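Local atomic coordinates of histone-lysine N-methyltransferase SETMAR (Homo sapiens, PDB entry 3BO5), a protein that methylates a lysine of histone H3 through the SET-domain part described here and, fused to a mariner transposase, acts in DNA double-strand break repair. Residues A[162-165]-A[166-170]; A[221-224]-A[225-229]; A[238-241]-A[242-245]; A[274-278]-A[279-283]. The protein carries 2 engineered substitutions. All blocks are in the same frame, centred on the assembly; numbering follows the deposited sequence.

Contact 1: A[162-165]-A[166-170]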
loop_
_atom_site.group_PDB
_atom_site.type_symbol
_atom_site.label_atom_id
_atom_site.label_comp_id
_atom_site.label_asym_id
_atom_site.label_seq_id
_atom_site.Cartn_x
_atom_site.Cartn_y
_atom_site.Cartn_z
ATOM N N PHE A 162 -15.209 2.456 11.087
ATOM C CA PHE A 162 -14.617 3.338 12.063
ATOM C C PHE A 162 -14.705 2.777 13.507
ATOM O O PHE A 162 -13.733 2.808 14.251
ATOM C CB PHE A 162 -15.312 4.703 11.954
ATOM C CG PHE A 162 -14.699 5.782 12.774
ATOM C CD1 PHE A 162 -14.207 6.904 12.130
ATOM C CD2 PHE A 162 -14.741 5.781 14.168
ATOM C CE1 PHE A 162 -13.661 7.952 12.900
ATOM C CE2 PHE A 162 -14.178 6.822 14.925
ATOM C CZ PHE A 162 -13.638 7.881 14.308
ATOM N N SER A 163 -15.895 2.270 13.875
ATOM C CA SER A 163 -16.068 1.772 15.249
ATOM C C SER A 163 -15.252 0.544 15.511
ATOM O O SER A 163 -14.702 0.398 16.625
ATOM C CB SER A 163 -17.524 1.577 15.625
ATOM O OG SER A 163 -18.178 2.782 15.390
ATOM N N GLU A 164 -15.149 -0.329 14.477
ATOM C CA GLU A 164 -14.270 -1.496 14.615
ATOM C C GLU A 164 -12.807 -1.082 14.798
ATOM O O GLU A 164 -12.077 -1.691 15.538
ATOM C CB GLU A 164 -14.438 -2.420 13.434
ATOM C CG GLU A 164 -13.458 -3.566 13.478
ATOM C CD GLU A 164 -13.827 -4.622 14.518
ATOM O OE1 GLU A 164 -14.946 -4.549 15.145
ATOM O OE2 GLU A 164 -12.973 -5.499 14.745
ATOM N N VAL A 165 -12.414 -0.047 14.065
ATOM C CA VAL A 165 -11.070 0.544 14.254
ATOM C C VAL A 165 -10.836 0.985 15.690
ATOM O O VAL A 165 -9.864 0.605 16.337
ATOM C CB VAL A 165 -10.786 1.674 13.286
ATOM C CG1 VAL A 165 -9.473 2.433 13.730
ATOM C CG2 VAL A 165 -10.603 1.009 11.905
ATOM N N GLN A 166 -11.798 1.755 16.195
ATOM C CA GLN A 166 -11.720 2.163 17.590
ATOM C C GLN A 166 -11.613 0.991 18.537
ATOM O O GLN A 166 -10.847 1.025 19.496
ATOM C CB GLN A 166 -12.964 2.929 17.985
ATOM C CG GLN A 166 -13.036 4.234 17.318
ATOM C CD GLN A 166 -11.944 5.166 17.829
ATOM O OE1 GLN A 166 -11.096 5.590 17.063
ATOM N NE2 GLN A 166 -11.952 5.450 19.148
ATOM N N ARG A 167 -12.413 -0.030 18.307
ATOM C CA ARG A 167 -12.407 -1.210 19.127
ATOM C C ARG A 167 -11.039 -1.881 19.136
ATOM O O ARG A 167 -10.523 -2.254 20.188
ATOM C CB ARG A 167 -13.520 -2.122 18.619
ATOM C CG ARG A 167 -14.126 -3.050 19.657
ATOM C CD ARG A 167 -14.973 -4.153 19.018
ATOM N NE ARG A 167 -14.180 -4.937 18.045
ATOM C CZ ARG A 167 -13.328 -5.899 18.385
ATOM N NH1 ARG A 167 -13.195 -6.303 19.661
ATOM N NH2 ARG A 167 -12.616 -6.472 17.446
ATOM N N ARG A 168 -10.429 -2.043 17.959
ATOM C CA ARG A 168 -9.136 -2.707 17.886
ATOM C C ARG A 168 -7.992 -1.881 18.436
ATOM O O ARG A 168 -7.078 -2.404 19.088
ATOM C CB ARG A 168 -8.832 -3.045 16.411
ATOM C CG ARG A 168 -9.815 -4.010 15.827
ATOM C CD ARG A 168 -9.401 -4.464 14.431
ATOM N NE ARG A 168 -10.303 -5.481 13.906
ATOM C CZ ARG A 168 -10.074 -6.277 12.857
ATOM N NH1 ARG A 168 -8.942 -6.193 12.155
ATOM N NH2 ARG A 168 -11.020 -7.165 12.500
ATOM N N ILE A 169 -8.002 -0.590 18.136
ATOM C CA ILE A 169 -6.924 0.274 18.591
ATOM C C ILE A 169 -6.877 0.287 20.112
ATOM O O ILE A 169 -5.777 0.294 20.675
ATOM C CB ILE A 169 -6.975 1.693 17.982
ATOM C CG1 ILE A 169 -8.183 2.486 18.491
ATOM C CG2 ILE A 169 -6.953 1.624 16.442
ATOM C CD1 ILE A 169 -8.221 3.947 18.032
ATOM N N HIS A 170 -8.037 0.250 20.758
ATOM C CA HIS A 170 -8.025 0.435 22.208
ATOM C C HIS A 170 -7.405 -0.753 22.920
ATOM O O HIS A 170 -7.117 -0.670 24.109
ATOM C CB HIS A 170 -9.403 0.734 22.725
ATOM C CG HIS A 170 -9.924 2.055 22.279
ATOM N ND1 HIS A 170 -11.275 2.333 22.183
ATOM C CD2 HIS A 170 -9.277 3.185 21.913
ATOM C CE1 HIS A 170 -11.433 3.574 21.756
ATOM N NE2 HIS A 170 -10.236 4.117 21.593
HETATM O O HOH W 1 -11.276 5.231 14.190
#
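Glu164 and Arg167 run side by side on one turn of the helix 162-169, their carboxylate and guanidinium planes 38° apart, and Arg167 grips the acid side-on. Its NE meets Glu164 OE1 at 3.0 Å, from above the carboxylate plane, while its NH2 reaches Glu164 OE2 at 2.9 Å in a nearly straight bond. Arg168 comes to the same acid obliquely: its NE lies 2.8 Å from Glu164 OE2, on the anti lone pair, with the two flat groups turned 78° to each other. The bend of Glu164 at chi2 (75°) folds the carboxylate back toward both arginines. Arg168 NH1 also forms salt bridges with Asp198 and Glu158, which tie the helix to the strands 193-199 and 151-160. On another side of the helix, the Phe162 ring lies alongside Gln166, one turn on, CE2 3.7 Å from Gln166 CG, and a water sits over the ring and donates to Gln166 OE1. Replacing Glu164 by an alanine would probably leave the Arg167 guanidinium without this mate and free to swing. With two arginines on one carboxylate, Glu164 is likely to stay ionised, its charge shared between OE1 and OE2.

Contact 2: A[221-224]-A[225-229]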
loop_
_atom_site.group_PDB
_atom_site.type_symbol
_atom_site.label_atom_id
_atom_site.label_comp_id
_atom_site.label_asym_id
_atom_site.label_seq_id
_atom_site.Cartn_x
_atom_site.Cartn_y
_atom_site.Cartn_z
ATOM N N PRO A 221 -3.823 6.362 -3.273
ATOM C CA PRO A 221 -5.090 5.569 -3.391
ATOM C C PRO A 221 -5.397 5.348 -4.857
ATOM O O PRO A 221 -5.425 6.300 -5.645
ATOM C CB PRO A 221 -6.150 6.497 -2.737
ATOM C CG PRO A 221 -5.354 7.579 -1.978
ATOM C CD PRO A 221 -4.033 7.710 -2.727
ATOM N N VAL A 222 -5.524 4.074 -5.245
ATOM C CA VAL A 222 -5.779 3.757 -6.636
ATOM C C VAL A 222 -7.084 2.958 -6.697
ATOM O O VAL A 222 -7.182 1.896 -6.082
ATOM C CB VAL A 222 -4.618 2.945 -7.234
ATOM C CG1 VAL A 222 -5.018 2.487 -8.645
ATOM C CG2 VAL A 222 -3.338 3.812 -7.296
ATOM N N ARG A 223 -8.068 3.502 -7.445
ATOM C CA ARG A 223 -9.306 2.729 -7.638
ATOM C C ARG A 223 -9.291 1.901 -8.882
ATOM O O ARG A 223 -8.817 2.356 -9.910
ATOM C CB ARG A 223 -10.542 3.659 -7.574
ATOM C CG ARG A 223 -10.803 4.146 -6.152
ATOM C CD ARG A 223 -11.833 5.234 -6.054
ATOM N NE ARG A 223 -12.105 5.453 -4.628
ATOM C CZ ARG A 223 -11.347 6.200 -3.821
ATOM N NH1 ARG A 223 -10.234 6.794 -4.270
ATOM N NH2 ARG A 223 -11.714 6.351 -2.541
ATOM N N ILE A 224 -9.840 0.693 -8.800
ATOM C CA ILE A 224 -9.855 -0.233 -9.921
ATOM C C ILE A 224 -11.319 -0.678 -10.091
ATOM O O ILE A 224 -12.089 -0.003 -10.748
ATOM C CB ILE A 224 -8.919 -1.398 -9.742
ATOM C CG1 ILE A 224 -7.501 -0.831 -9.363
ATOM C CG2 ILE A 224 -8.863 -2.281 -11.038
ATOM C CD1 ILE A 224 -6.369 -1.849 -9.301
ATOM N N ASP A 225 -11.677 -1.798 -9.474
ATOM C CA ASP A 225 -13.089 -2.237 -9.574
ATOM C C ASP A 225 -14.027 -1.555 -8.606
ATOM O O ASP A 225 -15.186 -1.354 -8.882
ATOM C CB ASP A 225 -13.184 -3.739 -9.344
ATOM C CG ASP A 225 -12.479 -4.562 -10.395
ATOM O OD1 ASP A 225 -12.396 -4.137 -11.507
ATOM O OD2 ASP A 225 -12.056 -5.719 -10.134
ATOM N N SER A 226 -13.487 -1.215 -7.448
ATOM C CA SER A 226 -14.229 -0.813 -6.263
ATOM C C SER A 226 -14.031 0.603 -5.824
ATOM O O SER A 226 -12.944 1.186 -5.968
ATOM C CB SER A 226 -13.772 -1.776 -5.129
ATOM O OG SER A 226 -14.382 -1.442 -3.882
ATOM N N MET A 227 -15.063 1.161 -5.177
ATOM C CA MET A 227 -14.902 2.428 -4.486
ATOM C C MET A 227 -13.851 2.379 -3.340
ATOM O O MET A 227 -13.325 3.412 -2.941
ATOM C CB MET A 227 -16.245 2.864 -3.870
ATOM C CG MET A 227 -16.210 4.258 -3.440
ATOM S SD MET A 227 -16.162 5.448 -4.801
ATOM C CE MET A 227 -15.979 6.946 -3.878
ATOM N N VAL A 228 -13.616 1.191 -2.802
ATOM C CA VAL A 228 -12.575 1.007 -1.778
ATOM C C VAL A 228 -11.209 1.057 -2.520
ATOM O O VAL A 228 -10.917 0.163 -3.365
ATOM C CB VAL A 228 -12.673 -0.301 -1.079
ATOM C CG1 VAL A 228 -11.591 -0.302 0.071
ATOM C CG2 VAL A 228 -14.076 -0.340 -0.382
ATOM N N PRO A 229 -10.417 2.072 -2.226
ATOM C CA PRO A 229 -9.177 2.178 -2.995
ATOM C C PRO A 229 -8.111 1.184 -2.600
ATOM O O PRO A 229 -8.053 0.714 -1.462
ATOM C CB PRO A 229 -8.647 3.570 -2.635
ATOM C CG PRO A 229 -9.035 3.711 -1.191
ATOM C CD PRO A 229 -10.539 3.190 -1.272
HETATM O O HOH W 2 -10.620 -0.077 -6.089
#
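Arg223 lays its guanidinium against Pro229, whose CB sits over the centre of one face, 3.9 Å above the plane. Pro229 CD approaches the same group, 3.6 Å from Arg223 NH2, and the two side chains lie alongside each other, pointing the same way. A hydrogen bond across the turn runs from Arg223 NE to Met227 O, at 2.9 Å; it is bent, 137° at the hydrogen, and the donor stands above the carbonyl plane. An extended chain from CG to NE (chi2 170°, chi3 172°) carries the arginine that far, its CG passing 3.7 Å from Ser226 O. Pro221 CB adds an apolar touch to Pro229 CB at 3.8 Å.

Further out, a water bridges the loop: it accepts from Ile224 N and donates to the carbonyls of Ser226 and Val228, so three backbone groups share one molecule. Ser226 OG accepts from Val228 N at 2.9 Å, an ST turn that shapes the backbone just ahead of Pro229. Glu185, on the strand 181-185, forms a salt bridge with Arg223 NH2, and Asp225 OD1 accepts from Val107 N.

This hairpin connection joins the antiparallel strands 217-223 and 230-235 of the SET domain. Arg223 and Met227 touch Met193 of the strand 193-199, while backbone bonds from Arg223 to Val102 and Glu104 attach this end of the strand to the zinc-binding pre-SET region.

Contact 3: A[238-241]-A[242-245]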
loop_
_atom_site.group_PDB
_atom_site.type_symbol
_atom_site.label_atom_id
_atom_site.label_comp_id
_atom_site.label_asym_id
_atom_site.label_seq_id
_atom_site.Cartn_x
_atom_site.Cartn_y
_atom_site.Cartn_z
ATOM N N ASP A 238 14.925 5.671 -7.244
ATOM C CA ASP A 238 15.450 4.356 -7.549
ATOM C C ASP A 238 15.832 3.661 -6.228
ATOM O O ASP A 238 16.471 4.296 -5.346
ATOM C CB ASP A 238 16.741 4.480 -8.372
ATOM C CG ASP A 238 16.504 4.902 -9.807
ATOM O OD1 ASP A 238 15.346 4.909 -10.323
ATOM O OD2 ASP A 238 17.520 5.285 -10.472
ATOM N N ILE A 239 15.426 2.425 -6.100
ATOM C CA ILE A 239 15.715 1.633 -4.871
ATOM C C ILE A 239 16.638 0.484 -5.286
ATOM O O ILE A 239 16.398 -0.204 -6.266
ATOM C CB ILE A 239 14.375 1.069 -4.358
ATOM C CG1 ILE A 239 13.454 2.272 -4.050
ATOM C CG2 ILE A 239 14.641 0.143 -3.151
ATOM C CD1 ILE A 239 12.003 1.876 -3.712
ATOM N N VAL A 240 17.709 0.306 -4.521
ATOM C CA VAL A 240 18.739 -0.597 -4.977
ATOM C C VAL A 240 18.558 -1.952 -4.361
ATOM O O VAL A 240 17.826 -2.101 -3.367
ATOM C CB VAL A 240 20.144 -0.007 -4.609
ATOM C CG1 VAL A 240 20.275 1.314 -5.269
ATOM C CG2 VAL A 240 20.413 0.029 -3.060
ATOM N N PRO A 241 19.236 -2.992 -4.882
ATOM C CA PRO A 241 19.067 -4.279 -4.262
ATOM C C PRO A 241 19.417 -4.275 -2.765
ATOM O O PRO A 241 20.394 -3.657 -2.339
ATOM C CB PRO A 241 20.024 -5.186 -5.061
ATOM C CG PRO A 241 20.065 -4.480 -6.441
ATOM C CD PRO A 241 20.132 -3.017 -6.065
ATOM N N GLU A 242 18.581 -4.967 -1.997
ATOM C CA GLU A 242 18.721 -5.113 -0.536
ATOM C C GLU A 242 18.306 -3.859 0.228
ATOM O O GLU A 242 18.339 -3.889 1.468
ATOM C CB GLU A 242 20.107 -5.585 -0.067
ATOM C CG GLU A 242 20.371 -7.023 -0.516
ATOM C CD GLU A 242 21.746 -7.622 -0.082
ATOM O OE1 GLU A 242 22.450 -7.035 0.737
ATOM O OE2 GLU A 242 22.134 -8.660 -0.650
ATOM N N GLU A 243 17.865 -2.841 -0.477
ATOM C CA GLU A 243 17.475 -1.611 0.191
ATOM C C GLU A 243 16.144 -1.927 0.854
ATOM O O GLU A 243 15.189 -2.422 0.197
ATOM C CB GLU A 243 17.257 -0.447 -0.795
ATOM C CG GLU A 243 17.033 0.865 -0.070
ATOM C CD GLU A 243 17.049 2.044 -0.996
ATOM O OE1 GLU A 243 17.714 1.951 -2.060
ATOM O OE2 GLU A 243 16.442 3.100 -0.665
ATOM N N GLU A 244 16.058 -1.510 2.101
ATOM C CA GLU A 244 14.781 -1.651 2.826
ATOM C C GLU A 244 13.735 -0.688 2.279
ATOM O O GLU A 244 14.047 0.453 1.887
ATOM C CB GLU A 244 14.937 -1.331 4.295
ATOM C CG GLU A 244 13.586 -1.416 5.077
ATOM C CD GLU A 244 13.767 -1.349 6.586
ATOM O OE1 GLU A 244 14.892 -0.972 7.068
ATOM O OE2 GLU A 244 12.775 -1.634 7.325
ATOM N N LEU A 245 12.501 -1.198 2.185
ATOM C CA LEU A 245 11.373 -0.430 1.605
ATOM C C LEU A 245 10.634 0.230 2.778
ATOM O O LEU A 245 10.408 -0.454 3.808
ATOM C CB LEU A 245 10.438 -1.394 0.886
ATOM C CG LEU A 245 11.122 -2.088 -0.308
ATOM C CD1 LEU A 245 10.256 -3.234 -0.772
ATOM C CD2 LEU A 245 11.340 -1.106 -1.459
HETATM O O HOH W 3 16.137 5.024 -2.486
#
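Glu243 returns its carboxylate across a type II beta turn to the backbone it has just left: OE1 accepts from Val240 N at 3.0 Å, in a nearly straight bond that meets the oxygen from above the carboxylate plane. Val240 thus has both backbone polar groups engaged by one residue, since its O accepts from Glu243 N, also at 3.0 Å, to close the turn from Val240 to Glu243. The other carboxylate oxygen, Glu243 OE2, takes a hydrogen bond from Asn216 ND2 and another, at 2.7 Å, from a water that also donates to Asp238 O. CG lies anti to the backbone N (chi1 -172°) and the chain stays extended, which brings the carboxylate alongside the chain that enters the turn. Ile239 crosses Glu243 at about a right angle, its CG2 3.6 Å from Glu243 CB, and its CD1 meets Leu245 CD2 at 3.8 Å where the strand 244-247 enters the SET core. A leucine in place of Glu243 would probably leave Val240 N without its acceptor and Asn216 without this carboxylate mate. Binding Val240 N, Asn216 and water together, the anionic carboxylate is probably stabilised by neutral donors while its methylenes complete an apolar contact.

Contact 4: A[274-278]-A[279-283]. With ZN (zinc ion), chain E; SAH (S-adenosyl-L-homocysteine), chain F.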
loop_
_atom_site.group_PDB
_atom_site.type_symbol
_atom_site.label_atom_id
_atom_site.label_comp_id
_atom_site.label_asym_id
_atom_site.label_seq_id
_atom_site.Cartn_x
_atom_site.Cartn_y
_atom_site.Cartn_z
ATOM N N CYS A 274 11.538 6.583 16.716
ATOM C CA CYS A 274 11.796 6.205 15.327
ATOM C C CYS A 274 13.291 5.912 15.234
ATOM O O CYS A 274 14.134 6.718 15.651
ATOM C CB CYS A 274 11.433 7.375 14.360
ATOM S SG CYS A 274 11.714 6.835 12.678
ATOM N N TYR A 275 13.610 4.826 14.531
ATOM C CA TYR A 275 14.995 4.399 14.287
ATOM C C TYR A 275 15.257 4.361 12.763
ATOM O O TYR A 275 16.076 3.530 12.285
ATOM C CB TYR A 275 15.292 3.019 14.908
ATOM C CG TYR A 275 14.927 2.921 16.357
ATOM C CD1 TYR A 275 15.428 3.897 17.247
ATOM C CD2 TYR A 275 14.161 1.885 16.836
ATOM C CE1 TYR A 275 15.139 3.816 18.620
ATOM C CE2 TYR A 275 13.836 1.798 18.217
ATOM C CZ TYR A 275 14.355 2.781 19.075
ATOM O OH TYR A 275 14.108 2.725 20.450
ATOM N N CYS A 276 14.571 5.210 12.008
ATOM C CA CYS A 276 14.660 5.101 10.564
ATOM C C CYS A 276 16.039 5.473 10.089
ATOM O O CYS A 276 16.395 5.018 9.011
ATOM C CB CYS A 276 13.579 5.950 9.872
ATOM S SG CYS A 276 13.913 7.733 9.804
ATOM N N GLY A 277 16.811 6.273 10.844
ATOM C CA GLY A 277 18.225 6.613 10.396
ATOM C C GLY A 277 18.352 7.738 9.421
ATOM O O GLY A 277 19.469 8.119 9.001
ATOM N N ALA A 278 17.231 8.314 9.017
ATOM C CA ALA A 278 17.272 9.446 8.094
ATOM C C ALA A 278 17.858 10.702 8.751
ATOM O O ALA A 278 17.629 10.971 9.956
ATOM C CB ALA A 278 15.853 9.718 7.531
ATOM N N LYS A 279 18.583 11.521 7.980
ATOM C CA LYS A 279 19.072 12.795 8.530
ATOM C C LYS A 279 17.963 13.702 9.075
ATOM O O LYS A 279 18.163 14.379 10.082
ATOM C CB LYS A 279 19.947 13.506 7.472
ATOM C CG LYS A 279 21.101 12.604 7.025
ATOM C CD LYS A 279 22.374 12.642 7.920
ATOM C CE LYS A 279 22.881 11.236 8.418
ATOM N NZ LYS A 279 23.417 10.216 7.466
ATOM N N SER A 280 16.811 13.748 8.403
ATOM C CA SER A 280 15.717 14.570 8.898
ATOM C C SER A 280 14.841 13.816 9.907
ATOM O O SER A 280 13.718 14.253 10.169
ATOM C CB SER A 280 14.845 15.082 7.751
ATOM O OG SER A 280 14.181 14.025 7.085
ATOM N N CYS A 281 15.333 12.692 10.455
ATOM C CA CYS A 281 14.490 11.953 11.451
ATOM C C CYS A 281 13.931 12.865 12.533
ATOM O O CYS A 281 14.650 13.758 13.040
ATOM C CB CYS A 281 15.230 10.804 12.083
ATOM S SG CYS A 281 14.160 9.683 13.080
ATOM N N THR A 282 12.655 12.689 12.873
ATOM C CA THR A 282 12.028 13.514 13.909
ATOM C C THR A 282 12.186 12.841 15.267
ATOM O O THR A 282 11.795 13.441 16.301
ATOM C CB THR A 282 10.549 13.593 13.640
ATOM O OG1 THR A 282 10.014 12.256 13.678
ATOM C CG2 THR A 282 10.293 14.219 12.296
ATOM N N ALA A 283 12.724 11.609 15.279
ATOM C CA ALA A 283 12.926 10.748 16.447
ATOM C C ALA A 283 11.634 10.100 16.964
ATOM O O ALA A 283 11.691 9.320 17.935
ATOM C CB ALA A 283 13.655 11.536 17.641
HETATM ZN ZN ZN E . 12.756 8.666 11.554
HETATM N N SAH F . 8.306 -4.087 12.157
HETATM C CA SAH F . 6.927 -4.623 11.920
HETATM C CB SAH F . 6.404 -4.289 10.502
HETATM C CG SAH F . 5.894 -2.837 10.480
HETATM S SD SAH F . 4.393 -2.633 11.482
HETATM C C SAH F . 6.944 -6.146 12.185
HETATM O O SAH F . 7.924 -6.681 12.695
HETATM O OXT SAH F . 5.912 -6.811 11.846
HETATM C "C5'" SAH F . 4.855 -1.181 12.447
HETATM C "C4'" SAH F . 5.781 -1.467 13.626
HETATM O "O4'" SAH F . 7.129 -1.666 13.191
HETATM C "C3'" SAH F . 5.882 -0.323 14.592
HETATM O "O3'" SAH F . 4.789 -0.360 15.551
HETATM C "C2'" SAH F . 7.216 -0.523 15.250
HETATM O "O2'" SAH F . 7.218 -1.657 16.137
HETATM C "C1'" SAH F . 8.043 -0.971 14.061
HETATM N N9 SAH F . 8.573 0.157 13.268
HETATM C C8 SAH F . 8.269 0.503 11.955
HETATM N N7 SAH F . 9.030 1.520 11.599
HETATM C C5 SAH F . 9.854 1.835 12.619
HETATM C C6 SAH F . 10.816 2.859 12.751
HETATM N N6 SAH F . 11.198 3.710 11.796
HETATM N N1 SAH F . 11.433 2.916 13.997
HETATM C C2 SAH F . 11.122 2.052 15.000
HETATM N N3 SAH F . 10.208 1.022 14.908
HETATM C C4 SAH F . 9.559 1.013 13.710
#
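The backbone folds back on itself through a type I beta turn from Ala278 to Cys281, closed by Cys281 N to Ala278 O at 2.9 Å, and the ends of the segment 274-283 are tied by a bond from Cys274 N to Ala283 O. Inside the loop three thiolates converge on a zinc ion: Cys274 SG at 2.4 Å, and Cys276 SG and Cys281 SG both at 2.3 Å. Cys274 and Cys281 hold SG anti to the backbone N, whereas Cys276 places its sulfur between N and the carbonyl carbon (chi1 78°), so ligands only two residues apart in sequence reach the metal from different directions. Cys213, from the SET domain, supplies the fourth sulfur. This is the post-SET zinc site, in which three closely spaced cysteines join a cysteine of the SET domain and bring the C-terminal segment up to the S-adenosylhomocysteine site. Backbone N-H groups reach the sulfurs as well: Ala278 N donates to Cys276 SG and Ala283 N to Cys281 SG, the latter at 3.3 Å, which probably eases the negative charge gathered round the metal. Tyr275 meets S-adenosylhomocysteine instead of the zinc. Its backbone N donates to adenine N1 of the ligand at 2.9 Å, its ring carbon CD2 lies 3.6 Å from ligand C2, and Lys135 makes a cation-pi contact with the ring. The adenine amino group N6 of the ligand comes within 3.3 Å of Cys274 SG.

In the fold
Along the chain the four contacts come in series, the first three within the SET range and contact 4 in the post-SET range. Contact 1 lies on the helix 162-169, which follows the strand 151-160; contact 2 links the strands 217-223 and 230-235, both in the large mixed sheet that also holds 151-160. Their centres are about 23 Å apart. Contact 3 leads into the strand 244-247 of the five-stranded sheet, its centre about 34 Å from that of contact 1 and across the chain's centre from it. Contacts 3 and 4 approach most closely, nearest atoms about 6 Å apart. Contact 2 faces the pre-SET zinc region, while contact 4 lies against the bound S-adenosylhomocysteine; the SET domain thus lies between the pre-SET zinc cluster and the post-SET zinc site.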